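Local coordinates for Lmo2184 protein (Listeria monocytogenes serovar 1/2a, PDB 5JOQ) that probably binds heme as the membrane-anchored substrate-binding lipoprotein of an iron-uptake ABC transporter, at residues S77-D82 with K98-D103; V169-G174 with L180-H185; M173-S178 with K237-E242; A227-P232 with F268-S273; R259-D264 with E284-D289. One frame throughout, in Å; residues are numbered along the deposited sequence. Where two conformers were deposited one is given.

Contact 1: residues S77-D82 with K98-D103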
# COMPACT_ATOMS: atom_id res chain seq x y z
N SER A 77 -8.42 14.28 -2.51
CA SER A 77 -8.69 12.84 -2.53
C SER A 77 -10.17 12.57 -2.74
O SER A 77 -11.01 13.20 -2.08
CB SER A 77 -8.26 12.19 -1.22
OG SER A 77 -8.76 10.87 -1.17
N PRO A 78 -10.54 11.63 -3.61
CA PRO A 78 -11.95 11.21 -3.70
C PRO A 78 -12.53 10.80 -2.37
O PRO A 78 -13.74 10.95 -2.17
CB PRO A 78 -11.89 10.02 -4.66
CG PRO A 78 -10.66 10.28 -5.49
CD PRO A 78 -9.67 10.86 -4.52
N MET A 79 -11.72 10.25 -1.47
CA MET A 79 -12.23 9.73 -0.20
C MET A 79 -12.34 10.83 0.85
O MET A 79 -12.72 10.54 1.99
CB MET A 79 -11.32 8.58 0.32
CG MET A 79 -11.18 7.38 -0.64
SD MET A 79 -12.78 6.58 -0.91
CE MET A 79 -12.30 5.16 -1.93
N GLY A 80 -11.97 12.06 0.49
CA GLY A 80 -12.05 13.20 1.36
C GLY A 80 -11.65 14.47 0.62
O GLY A 80 -10.55 14.99 0.81
N PRO A 81 -12.52 14.97 -0.26
CA PRO A 81 -12.11 16.09 -1.12
C PRO A 81 -11.80 17.32 -0.28
O PRO A 81 -12.26 17.46 0.85
CB PRO A 81 -13.34 16.31 -2.01
CG PRO A 81 -14.02 14.92 -2.06
CD PRO A 81 -13.84 14.44 -0.62
N ASP A 82 -11.03 18.24 -0.88
CA ASP A 82 -10.59 19.48 -0.22
C ASP A 82 -11.68 20.54 -0.35
O ASP A 82 -11.84 21.18 -1.39
CB ASP A 82 -9.29 19.96 -0.84
CG ASP A 82 -8.70 21.20 -0.13
OD1 ASP A 82 -9.42 22.20 0.11
OD2 ASP A 82 -7.49 21.17 0.17
N LYS A 98 -22.76 7.32 -3.47
CA LYS A 98 -23.54 6.87 -2.32
C LYS A 98 -22.66 6.23 -1.26
O LYS A 98 -22.88 6.42 -0.06
CB LYS A 98 -24.58 5.84 -2.78
CG LYS A 98 -25.92 5.90 -2.07
CD LYS A 98 -26.75 7.09 -2.59
CE LYS A 98 -27.81 7.53 -1.58
NZ LYS A 98 -28.14 8.98 -1.70
N THR A 99 -21.68 5.43 -1.70
CA THR A 99 -20.86 4.71 -0.72
C THR A 99 -20.04 5.66 0.14
O THR A 99 -19.71 5.34 1.29
CB THR A 99 -19.98 3.68 -1.45
OG1 THR A 99 -20.83 2.66 -2.03
CG2 THR A 99 -18.93 3.03 -0.48
N LEU A 100 -19.74 6.86 -0.37
CA LEU A 100 -19.06 7.89 0.40
C LEU A 100 -19.99 8.90 1.08
O LEU A 100 -19.50 9.80 1.75
CB LEU A 100 -18.08 8.66 -0.51
CG LEU A 100 -16.66 8.07 -0.51
CD1 LEU A 100 -15.96 8.29 0.88
CD2 LEU A 100 -16.69 6.59 -0.87
N GLU A 101 -21.31 8.75 0.95
CA GLU A 101 -22.22 9.79 1.44
C GLU A 101 -22.10 9.98 2.95
O GLU A 101 -22.04 11.11 3.44
CB GLU A 101 -23.66 9.44 1.04
CG GLU A 101 -24.64 10.47 1.53
CD GLU A 101 -26.05 10.22 1.00
OE1 GLU A 101 -26.31 9.14 0.44
OE2 GLU A 101 -26.90 11.11 1.17
N ALA A 102 -22.05 8.89 3.69
CA ALA A 102 -21.99 9.00 5.13
C ALA A 102 -20.75 9.75 5.57
O ALA A 102 -20.79 10.53 6.48
CB ALA A 102 -22.07 7.63 5.78
N ASP A 103 -19.64 9.49 4.91
CA ASP A 103 -18.42 10.18 5.21
C ASP A 103 -18.37 11.66 4.84
O ASP A 103 -17.86 12.46 5.59
CB ASP A 103 -17.24 9.51 4.51
CG ASP A 103 -16.89 8.18 5.13
OD1 ASP A 103 -17.43 7.87 6.19
OD2 ASP A 103 -16.07 7.46 4.53
O HOH W 1 -13.57 8.29 3.60

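Contact 2: residues V169-G174 with L180-H185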
# COMPACT_ATOMS: atom_id res chain seq x y z
N VAL A 169 -19.96 -19.14 -5.74
CA VAL A 169 -18.84 -18.26 -5.50
C VAL A 169 -18.82 -17.56 -4.15
O VAL A 169 -19.84 -17.11 -3.68
CB VAL A 169 -18.80 -17.15 -6.58
CG1 VAL A 169 -17.57 -16.27 -6.44
CG2 VAL A 169 -18.95 -17.72 -7.98
N LEU A 170 -17.64 -17.46 -3.56
CA LEU A 170 -17.46 -16.74 -2.32
C LEU A 170 -16.60 -15.53 -2.68
O LEU A 170 -15.54 -15.69 -3.26
CB LEU A 170 -16.80 -17.58 -1.25
CG LEU A 170 -16.20 -16.82 -0.08
CD1 LEU A 170 -17.25 -15.95 0.59
CD2 LEU A 170 -15.56 -17.75 0.93
N ILE A 171 -17.06 -14.34 -2.34
CA ILE A 171 -16.35 -13.11 -2.65
C ILE A 171 -15.81 -12.48 -1.35
O ILE A 171 -16.57 -12.19 -0.44
CB ILE A 171 -17.24 -12.08 -3.36
CG1 ILE A 171 -17.99 -12.67 -4.54
CG2 ILE A 171 -16.43 -10.89 -3.84
CD1 ILE A 171 -19.14 -11.83 -4.99
N LEU A 172 -14.51 -12.24 -1.29
CA LEU A 172 -13.90 -11.68 -0.08
C LEU A 172 -13.28 -10.33 -0.45
O LEU A 172 -12.69 -10.19 -1.52
CB LEU A 172 -12.79 -12.61 0.47
CG LEU A 172 -13.24 -14.03 0.86
CD1 LEU A 172 -12.02 -14.86 1.29
CD2 LEU A 172 -14.28 -13.96 1.98
N MET A 173 -13.42 -9.34 0.44
CA MET A 173 -12.79 -8.04 0.26
C MET A 173 -11.97 -7.75 1.51
O MET A 173 -12.51 -7.80 2.61
CB MET A 173 -13.86 -6.93 0.08
CG MET A 173 -13.28 -5.58 -0.07
SD MET A 173 -14.51 -4.26 -0.17
CE MET A 173 -15.22 -4.15 1.48
N GLY A 174 -10.70 -7.41 1.35
CA GLY A 174 -9.94 -6.98 2.52
C GLY A 174 -8.54 -7.57 2.58
O GLY A 174 -7.96 -7.87 1.52
N LEU A 180 -13.96 -9.25 4.53
CA LEU A 180 -15.41 -9.14 4.49
C LEU A 180 -15.98 -10.05 3.40
O LEU A 180 -15.39 -10.19 2.33
CB LEU A 180 -15.84 -7.71 4.18
CG LEU A 180 -15.49 -6.70 5.29
CD1 LEU A 180 -15.73 -5.29 4.80
CD2 LEU A 180 -16.37 -6.96 6.51
N VAL A 181 -17.17 -10.60 3.66
CA VAL A 181 -17.92 -11.31 2.62
C VAL A 181 -18.72 -10.30 1.81
O VAL A 181 -19.41 -9.44 2.38
CB VAL A 181 -18.84 -12.35 3.25
CG1 VAL A 181 -19.66 -13.04 2.17
CG2 VAL A 181 -17.99 -13.37 4.00
N VAL A 182 -18.62 -10.36 0.48
CA VAL A 182 -19.28 -9.40 -0.41
C VAL A 182 -20.56 -10.05 -0.93
O VAL A 182 -20.51 -11.16 -1.47
CB VAL A 182 -18.36 -8.99 -1.58
CG1 VAL A 182 -19.03 -7.94 -2.43
CG2 VAL A 182 -16.98 -8.43 -1.07
N THR A 183 -21.70 -9.37 -0.74
CA THR A 183 -22.97 -9.90 -1.20
C THR A 183 -23.32 -9.39 -2.60
O THR A 183 -22.64 -8.53 -3.16
CB THR A 183 -24.10 -9.53 -0.26
OG1 THR A 183 -24.42 -8.13 -0.45
CG2 THR A 183 -23.70 -9.80 1.23
N GLU A 184 -24.45 -9.87 -3.13
CA GLU A 184 -24.99 -9.38 -4.39
C GLU A 184 -25.29 -7.88 -4.35
O GLU A 184 -25.44 -7.27 -5.41
CB GLU A 184 -26.31 -10.13 -4.73
CG GLU A 184 -27.44 -9.79 -3.75
CD GLU A 184 -28.69 -10.65 -3.94
OE1 GLU A 184 -28.99 -10.94 -5.13
OE2 GLU A 184 -29.34 -11.02 -2.91
N HIS A 185 -25.40 -7.29 -3.15
CA HIS A 185 -25.78 -5.87 -3.08
C HIS A 185 -24.62 -4.91 -3.30
O HIS A 185 -24.86 -3.69 -3.38
CB HIS A 185 -26.44 -5.54 -1.73
CG HIS A 185 -27.62 -6.40 -1.43
ND1 HIS A 185 -28.75 -6.42 -2.22
CD2 HIS A 185 -27.84 -7.31 -0.45
CE1 HIS A 185 -29.62 -7.30 -1.75
NE2 HIS A 185 -29.09 -7.85 -0.66
O HOH W 2 -19.63 -13.85 -1.24

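Contact 3: residues M173-S178 with K237-E242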
# COMPACT_ATOMS: atom_id res chain seq x y z
N MET A 173 -13.42 -9.34 0.44
CA MET A 173 -12.79 -8.04 0.26
C MET A 173 -11.97 -7.75 1.51
O MET A 173 -12.51 -7.80 2.61
CB MET A 173 -13.86 -6.93 0.08
CG MET A 173 -13.28 -5.58 -0.07
SD MET A 173 -14.51 -4.26 -0.17
CE MET A 173 -15.22 -4.15 1.48
N GLY A 174 -10.70 -7.41 1.35
CA GLY A 174 -9.94 -6.98 2.52
C GLY A 174 -8.54 -7.57 2.58
O GLY A 174 -7.96 -7.87 1.52
N VAL A 175 -8.02 -7.78 3.79
CA VAL A 175 -6.66 -8.27 4.02
C VAL A 175 -6.72 -9.40 5.04
O VAL A 175 -7.72 -9.56 5.76
CB VAL A 175 -5.71 -7.13 4.48
CG1 VAL A 175 -5.75 -5.97 3.49
CG2 VAL A 175 -6.10 -6.65 5.86
N PRO A 176 -5.65 -10.19 5.15
CA PRO A 176 -5.66 -11.35 6.04
C PRO A 176 -6.15 -10.98 7.43
O PRO A 176 -5.81 -9.93 7.96
CB PRO A 176 -4.19 -11.80 6.07
CG PRO A 176 -3.67 -11.37 4.74
CD PRO A 176 -4.36 -10.06 4.44
N GLY A 177 -7.00 -11.84 8.00
CA GLY A 177 -7.57 -11.61 9.32
C GLY A 177 -8.81 -10.74 9.35
O GLY A 177 -9.54 -10.76 10.34
N SER A 178 -9.10 -9.98 8.28
CA SER A 178 -10.24 -9.07 8.34
C SER A 178 -11.09 -9.10 7.06
O SER A 178 -11.79 -8.13 6.77
CB SER A 178 -9.79 -7.64 8.63
OG SER A 178 -8.73 -7.25 7.77
N LYS A 237 0.09 -10.69 -3.62
CA LYS A 237 0.71 -11.99 -3.80
C LYS A 237 1.13 -12.57 -2.46
O LYS A 237 0.96 -13.72 -2.21
CB LYS A 237 1.90 -11.92 -4.75
CG LYS A 237 2.51 -13.27 -5.05
CD LYS A 237 1.47 -14.30 -5.45
CE LYS A 237 2.07 -15.68 -5.64
NZ LYS A 237 1.10 -16.74 -5.98
N MET A 238 1.66 -11.73 -1.60
CA MET A 238 2.08 -12.12 -0.28
C MET A 238 0.85 -12.63 0.49
O MET A 238 0.90 -13.63 1.17
CB MET A 238 2.70 -10.90 0.39
CG MET A 238 3.22 -11.04 1.79
SD MET A 238 4.30 -9.67 2.26
CE MET A 238 3.21 -8.26 2.18
N PHE A 239 -0.28 -11.94 0.33
CA PHE A 239 -1.50 -12.35 1.00
C PHE A 239 -1.91 -13.73 0.49
O PHE A 239 -2.35 -14.54 1.24
CB PHE A 239 -2.65 -11.38 0.74
CG PHE A 239 -2.50 -10.02 1.38
CD1 PHE A 239 -1.55 -9.75 2.35
CD2 PHE A 239 -3.37 -9.02 1.01
CE1 PHE A 239 -1.47 -8.49 2.90
CE2 PHE A 239 -3.30 -7.77 1.56
CZ PHE A 239 -2.35 -7.51 2.51
N ASP A 240 -1.74 -13.94 -0.81
CA ASP A 240 -2.09 -15.23 -1.44
C ASP A 240 -1.33 -16.36 -0.77
O ASP A 240 -1.90 -17.42 -0.47
CB ASP A 240 -1.80 -15.19 -2.95
CG ASP A 240 -1.97 -16.57 -3.62
OD1 ASP A 240 -3.09 -17.10 -3.61
OD2 ASP A 240 -0.95 -17.13 -4.09
N GLU A 241 -0.01 -16.17 -0.57
CA GLU A 241 0.75 -17.20 0.14
C GLU A 241 0.22 -17.41 1.56
O GLU A 241 0.24 -18.54 2.07
CB GLU A 241 2.24 -16.84 0.22
CG GLU A 241 2.92 -16.65 -1.10
CD GLU A 241 3.09 -17.93 -1.91
OE1 GLU A 241 3.00 -19.07 -1.39
OE2 GLU A 241 3.37 -17.77 -3.10
N GLU A 242 -0.20 -16.35 2.23
CA GLU A 242 -0.67 -16.51 3.61
C GLU A 242 -1.98 -17.30 3.65
O GLU A 242 -2.15 -18.19 4.49
CB GLU A 242 -0.84 -15.14 4.27
CG GLU A 242 -1.00 -15.25 5.82
CD GLU A 242 -2.40 -15.75 6.29
OE1 GLU A 242 -3.43 -15.46 5.64
OE2 GLU A 242 -2.46 -16.42 7.35

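Contact 4: residues A227-P232 with F268-S273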
# COMPACT_ATOMS: atom_id res chain seq x y z
N ALA A 227 -10.60 -9.38 -3.37
CA ALA A 227 -10.32 -8.01 -3.81
C ALA A 227 -9.64 -7.26 -2.67
O ALA A 227 -10.17 -7.22 -1.56
CB ALA A 227 -11.60 -7.27 -4.22
N ALA A 228 -8.48 -6.65 -2.95
CA ALA A 228 -7.82 -5.76 -2.01
C ALA A 228 -7.70 -4.42 -2.71
O ALA A 228 -6.65 -4.10 -3.26
CB ALA A 228 -6.47 -6.31 -1.57
N HIS A 229 -8.79 -3.64 -2.72
CA HIS A 229 -8.86 -2.44 -3.53
C HIS A 229 -7.74 -1.46 -3.15
O HIS A 229 -7.57 -1.14 -1.97
CB HIS A 229 -10.23 -1.79 -3.34
CG HIS A 229 -11.37 -2.71 -3.70
ND1 HIS A 229 -11.55 -3.20 -4.97
CD2 HIS A 229 -12.38 -3.22 -2.95
CE1 HIS A 229 -12.64 -3.96 -5.00
NE2 HIS A 229 -13.16 -3.99 -3.79
N GLY A 230 -7.00 -0.97 -4.14
CA GLY A 230 -5.91 -0.03 -3.93
C GLY A 230 -4.58 -0.65 -3.52
O GLY A 230 -3.59 0.08 -3.42
N MET A 231 -4.53 -1.92 -3.27
CA MET A 231 -3.32 -2.48 -2.69
C MET A 231 -2.36 -2.93 -3.80
O MET A 231 -2.81 -3.52 -4.79
CB MET A 231 -3.69 -3.68 -1.81
CG MET A 231 -2.61 -4.21 -0.94
SD MET A 231 -2.22 -3.08 0.44
CE MET A 231 -3.54 -3.49 1.56
N PRO A 232 -1.04 -2.69 -3.68
CA PRO A 232 -0.12 -3.13 -4.73
C PRO A 232 -0.18 -4.64 -4.90
O PRO A 232 -0.34 -5.39 -3.94
CB PRO A 232 1.27 -2.70 -4.21
CG PRO A 232 0.99 -1.58 -3.22
CD PRO A 232 -0.34 -2.00 -2.57
N PHE A 268 -11.14 -4.05 -11.07
CA PHE A 268 -12.28 -4.34 -10.20
C PHE A 268 -12.26 -3.39 -8.99
O PHE A 268 -11.68 -3.71 -7.95
CB PHE A 268 -12.22 -5.80 -9.73
CG PHE A 268 -12.42 -6.82 -10.83
CD1 PHE A 268 -13.69 -7.26 -11.15
CD2 PHE A 268 -11.33 -7.33 -11.51
CE1 PHE A 268 -13.89 -8.20 -12.17
CE2 PHE A 268 -11.50 -8.29 -12.54
CZ PHE A 268 -12.79 -8.70 -12.87
N GLY A 269 -12.91 -2.25 -9.10
CA GLY A 269 -12.99 -1.37 -7.95
C GLY A 269 -14.14 -1.75 -7.01
O GLY A 269 -14.94 -2.63 -7.32
N MET A 270 -14.21 -1.06 -5.87
CA MET A 270 -15.25 -1.34 -4.89
C MET A 270 -16.64 -0.95 -5.42
O MET A 270 -17.64 -1.57 -5.04
CB MET A 270 -14.98 -0.59 -3.59
CG MET A 270 -15.49 -1.33 -2.36
SD MET A 270 -14.95 -0.56 -0.79
CE MET A 270 -16.25 0.67 -0.68
N THR A 271 -16.71 0.08 -6.25
CA THR A 271 -17.98 0.50 -6.84
C THR A 271 -17.84 0.62 -8.35
O THR A 271 -16.73 0.56 -8.90
CB THR A 271 -18.46 1.83 -6.23
OG1 THR A 271 -17.44 2.82 -6.35
CG2 THR A 271 -18.83 1.63 -4.76
N ALA A 272 -18.99 0.79 -9.02
CA ALA A 272 -19.09 0.63 -10.47
C ALA A 272 -18.38 1.76 -11.19
O ALA A 272 -18.28 2.87 -10.68
CB ALA A 272 -20.59 0.60 -10.90
N SER A 273 -18.02 1.49 -12.43
CA SER A 273 -17.42 2.43 -13.36
C SER A 273 -17.62 1.97 -14.80
O SER A 273 -18.17 0.93 -15.05
CB SER A 273 -15.94 2.66 -13.06
OG SER A 273 -15.18 1.57 -13.47

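Contact 5: residues R259-D264 with E284-D289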
# COMPACT_ATOMS: atom_id res chain seq x y z
N ARG A 259 -8.75 -22.88 -7.15
CA ARG A 259 -9.84 -22.07 -7.69
C ARG A 259 -10.02 -20.79 -6.85
O ARG A 259 -11.15 -20.39 -6.54
CB ARG A 259 -11.13 -22.89 -7.73
CG ARG A 259 -10.99 -24.26 -8.48
CD ARG A 259 -12.36 -24.92 -8.81
NE ARG A 259 -13.11 -24.18 -9.82
CZ ARG A 259 -14.33 -24.51 -10.27
NH1 ARG A 259 -14.94 -25.57 -9.79
NH2 ARG A 259 -14.93 -23.76 -11.20
N VAL A 260 -8.92 -20.14 -6.49
CA VAL A 260 -8.94 -18.89 -5.76
C VAL A 260 -8.28 -17.85 -6.65
O VAL A 260 -7.15 -18.06 -7.12
CB VAL A 260 -8.19 -19.00 -4.41
CG1 VAL A 260 -8.33 -17.67 -3.62
CG2 VAL A 260 -8.70 -20.21 -3.60
N TYR A 261 -8.98 -16.74 -6.90
CA TYR A 261 -8.47 -15.70 -7.80
C TYR A 261 -8.38 -14.38 -7.07
O TYR A 261 -9.30 -14.01 -6.33
CB TYR A 261 -9.42 -15.53 -9.02
CG TYR A 261 -9.56 -16.79 -9.81
CD1 TYR A 261 -10.55 -17.71 -9.50
CD2 TYR A 261 -8.69 -17.08 -10.86
CE1 TYR A 261 -10.69 -18.91 -10.22
CE2 TYR A 261 -8.83 -18.29 -11.61
CZ TYR A 261 -9.81 -19.20 -11.26
OH TYR A 261 -9.96 -20.39 -11.96
N ASP A 262 -7.33 -13.63 -7.34
CA ASP A 262 -7.24 -12.24 -6.91
C ASP A 262 -7.75 -11.35 -8.03
O ASP A 262 -7.26 -11.43 -9.16
CB ASP A 262 -5.80 -11.89 -6.56
CG ASP A 262 -5.37 -12.59 -5.31
OD1 ASP A 262 -6.05 -12.35 -4.29
OD2 ASP A 262 -4.42 -13.40 -5.36
N LEU A 263 -8.73 -10.53 -7.73
CA LEU A 263 -9.32 -9.68 -8.75
C LEU A 263 -8.39 -8.51 -9.01
O LEU A 263 -7.99 -7.81 -8.07
CB LEU A 263 -10.69 -9.18 -8.31
CG LEU A 263 -11.75 -10.27 -8.12
CD1 LEU A 263 -13.05 -9.60 -7.62
CD2 LEU A 263 -12.05 -11.03 -9.45
N ASP A 264 -8.03 -8.29 -10.27
CA ASP A 264 -7.11 -7.19 -10.58
C ASP A 264 -7.67 -5.89 -10.01
O ASP A 264 -8.69 -5.41 -10.47
CB ASP A 264 -6.92 -7.05 -12.08
CG ASP A 264 -5.94 -5.94 -12.44
OD1 ASP A 264 -5.45 -5.21 -11.53
OD2 ASP A 264 -5.66 -5.79 -13.65
N GLU A 284 -16.27 -13.47 -16.48
CA GLU A 284 -16.74 -14.65 -17.20
C GLU A 284 -15.59 -15.63 -17.42
O GLU A 284 -15.78 -16.85 -17.32
CB GLU A 284 -17.39 -14.23 -18.52
CG GLU A 284 -18.00 -15.37 -19.26
CD GLU A 284 -18.47 -15.00 -20.67
OE1 GLU A 284 -18.56 -13.79 -21.02
OE2 GLU A 284 -18.75 -15.96 -21.43
N LYS A 285 -14.38 -15.13 -17.69
CA LYS A 285 -13.23 -16.01 -17.89
C LYS A 285 -12.89 -16.78 -16.62
O LYS A 285 -12.63 -17.99 -16.67
CB LYS A 285 -12.01 -15.21 -18.34
CG LYS A 285 -12.08 -14.70 -19.77
CD LYS A 285 -10.82 -13.95 -20.17
CE LYS A 285 -11.07 -13.14 -21.43
NZ LYS A 285 -10.11 -12.00 -21.56
N MET A 286 -12.91 -16.09 -15.48
CA MET A 286 -12.58 -16.74 -14.21
C MET A 286 -13.63 -17.77 -13.80
O MET A 286 -13.28 -18.81 -13.24
CB MET A 286 -12.46 -15.68 -13.12
CG MET A 286 -11.12 -14.96 -13.14
SD MET A 286 -11.03 -13.69 -11.86
CE MET A 286 -12.18 -12.49 -12.45
N LEU A 287 -14.91 -17.47 -14.02
CA LEU A 287 -15.96 -18.36 -13.54
C LEU A 287 -16.06 -19.63 -14.36
O LEU A 287 -16.48 -20.67 -13.84
CB LEU A 287 -17.32 -17.64 -13.54
CG LEU A 287 -17.44 -16.47 -12.57
CD1 LEU A 287 -18.94 -16.01 -12.49
CD2 LEU A 287 -16.87 -16.87 -11.21
N TYR A 288 -15.72 -19.58 -15.65
CA TYR A 288 -15.92 -20.73 -16.54
C TYR A 288 -14.66 -21.26 -17.21
O TYR A 288 -14.65 -22.42 -17.61
CB TYR A 288 -16.96 -20.41 -17.63
CG TYR A 288 -18.24 -19.91 -17.02
CD1 TYR A 288 -19.17 -20.79 -16.49
CD2 TYR A 288 -18.50 -18.54 -16.93
CE1 TYR A 288 -20.34 -20.34 -15.88
CE2 TYR A 288 -19.65 -18.07 -16.31
CZ TYR A 288 -20.57 -18.97 -15.80
OH TYR A 288 -21.72 -18.50 -15.16
N ASP A 289 -13.63 -20.43 -17.40
CA ASP A 289 -12.43 -20.88 -18.11
C ASP A 289 -11.55 -21.76 -17.24
O ASP A 289 -10.91 -22.69 -17.75
CB ASP A 289 -11.60 -19.68 -18.60
CG ASP A 289 -12.19 -19.02 -19.85
OD1 ASP A 289 -13.38 -19.26 -20.15
OD2 ASP A 289 -11.45 -18.25 -20.52

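Contact 1: residues S77-D82 with K98-D103
M79 and L100 make the apolar part of this contact, and the thioether sulfur does the touching. M79 SD lies 3.9 Å from L100 CD2 and 4.0 Å from L100 CD1, so the sulfur rests against both methyls of the leucine fork. The two side chains meet at about a right angle. M79 CG stands anti to its carbonyl carbon (chi1 -59°), and a bend at chi2 turns the thioether toward L100.

The polar link runs through one water. It donates to the backbone O of M79 at 2.9 Å and to OD2 of D103 at 2.8 Å, bridging the loop to the first turn of helix 101-110. D103 OD2 has a second, charged partner in K237 of the second subunit, a salt bridge that would be expected to favour the ionised carboxylate.

Local bonds shape each segment. S77 to G80 is a type I beta turn, closed by G80 N to S77 O, and within it S77 OG accepts from M79 N at 3.0 Å, an ST turn that ties the methionine's own backbone. In the other segment K98 and E101 form a salt bridge.

The turn joins strands 73-77 and 80-81, which are antiparallel neighbours in a small mixed sheet, while L100 lies in the short link between strand 93-97 and helix 101-110. D82, at the N-cap of helix 83-88, holds I85 N through OD1. K237 of the second subunit packs on both M79 and L100, placing the contact at a subunit interface beside helix 101-110.

Contact 2: residues V169-G174 with L180-H185
M173 and L180 lie alongside each other on one face of the sheet, their chains extending in the same direction, and their ends meet where M173 CE lies 3.5 Å from L180 CD1. The methionine chain extends from CG anti to the backbone N (chi1 179°) and bends only at chi3, which carries the methyl over to the leucine. V182 fits in next to M173, its CG2 3.6 Å from M173 CB. I171 and V182 meet at a slant, with I171 CG2 3.5 Å from V182 CB.

Strands 168-173 and 180-182 form a beta hairpin whose short axes diverge from antiparallel, at 131°. M173 and L180 are its hydrogen-bonded pair: M173 N gives to L180 O, and L180 N returns to M173 O at 2.8 Å. L172 and V181 are the non-hydrogen-bonded pair, with side chains on the other face. There L170 crosses V181 at about a right angle, CD1 to CG1 4.1 Å.

Further along, V182 N bonds to I171 O at 2.9 Å. Beyond that bond a water spans the strands, accepting from I171 N and donating to V182 O, which also accepts from N199 ND2. Y208 of strand 208-210 packs against M173, L180 and V182.

Contact 3: residues M173-S178 with K237-E242
This is a buried, apolar loop-on-helix contact, in which the connection of the beta hairpin 168-173/180-182 packs on helix 233-245. The connection contains a type II beta turn from V175 to S178, closed by S178 N to V175 O at 2.9 Å, with P176 and G177 at its corners. G177 takes a positive phi of 85°, as the third position of such a turn commonly does.

P176 bears most of the load. Its ring stands at about a right angle to the F239 side chain and sets CD over the middle of the aromatic face, a CH-pi contact only 7° off the ring normal. CG follows, 3.6 Å from F239 CD1. F239 CG is anti to its carbonyl carbon (chi1 -69°), which sends the ring off the helix toward the loop. V175 approaches the same ring at a slant.

One helical turn on, E242 reaches the CB side of the proline ring; its chain bends at chi2 and brings OE1 alongside P176 CB at 3.8 Å. On the helix flank turned from the loop, K237 bridges to D240, which also pairs with R226. The contact lies between subunits: V175 packs on F239 of the second subunit, and P176 on S178 of the third. Within the chain, the nearest approach of V175 to the F239 ring is CG1 to CE2, 3.6 Å.

Contact 4: residues A227-P232 with F268-S273
H229 packs its imidazole against the backbone and side chain of M270. The histidine CG stands anti to the carbonyl carbon (chi1 -58°), and this rotation, with chi2 at -62°, sets the ring across the 268-270 backbone. M270 N lies 3.4 Å above the ring plane of H229, displaced toward the rim. On this face M270 CB also makes a CH-pi contact, 4.0 Å from the H229 ring centroid.

The methionine chain crosses the histidine at about a right angle. Its chi1 of -149° is well away from a staggered value; CG passes 3.7 Å from H229 CD2, and the bend at chi3 carries the methyl onward to T99. At the ring's edge and in its plane sits the carbonyl of F268, with H229 ND1 3.0 Å from F268 O. F268 itself turns its ring away, into packing with helices 187-194 and 276-288.

H229 begins the corner of a type II beta turn from A228 to M231, with G230 at the positive phi position. M173 touches both H229 and M270, and E241 of the second subunit packs on M270. Loops beyond the C-terminal ends of parallel strands 223-227 and 260-262 meet here, as in alpha/beta lobes of solute-binding proteins.

Contact 5: residues R259-D264 with E284-D289
M286 and Y261 bury the most surface here, their chains running antiparallel alongside one another. M286 CG lies over one face of the tyrosine ring, 3.9 Å above its plane and offset toward the rim. The sulfur follows at an oblique position, M286 SD 4.7 Å from the Y261 ring centroid, a Met-aromatic contact, and also lies 3.7 Å from Y261 CB. M286 CG stands anti to its carbonyl carbon (chi1 -80°), with chi2 extended, and the chain bends at chi3 to swing CE toward L263.

Strand 260-262 pairs in parallel with strand 223-227 at an edge of the mixed sheet, and the C-terminal helix 276-288 lies against it; the CA atoms of Y261 and M286, 7.7 Å apart, are the nearest such pair across the two segments. Y261 also packs on L225 of the neighbouring strand.

L263 is the third partner. It crosses M286 at a slant and presses CD2 against M286 CE at 3.3 Å, a close approach for two methyl carbons. F268 adds its ring to this apolar group, touching L263 and M286. Two residues before Y261, R259 in the conformer described holds through NH2 a citrate probably taken from the crystallisation liquor.

Overall arrangement
From the N terminus, contact 1 comes first and closes a short loop through helix 83-88 and strand 93-97. Contacts 2 and 3 share M173 and G174, at the end of strand 168-173 and the start of the hairpin loop: contact 2 closes the hairpin locally, whereas contact 3 spans 58 residues to reach helix 233-245. Contact 4 crosses contact 3 along the chain, and crosses contact 5 likewise. Contact 4 lies nearest the chain's centre. It meets contact 1 through T99 with M270 and T271, contacts 2 and 3 through M173, and contact 5 through F268. Contact 5 ties the C-terminal helix to the sheet shared with contact 2; contacts 1 and 5 lie on opposite sides of the centre.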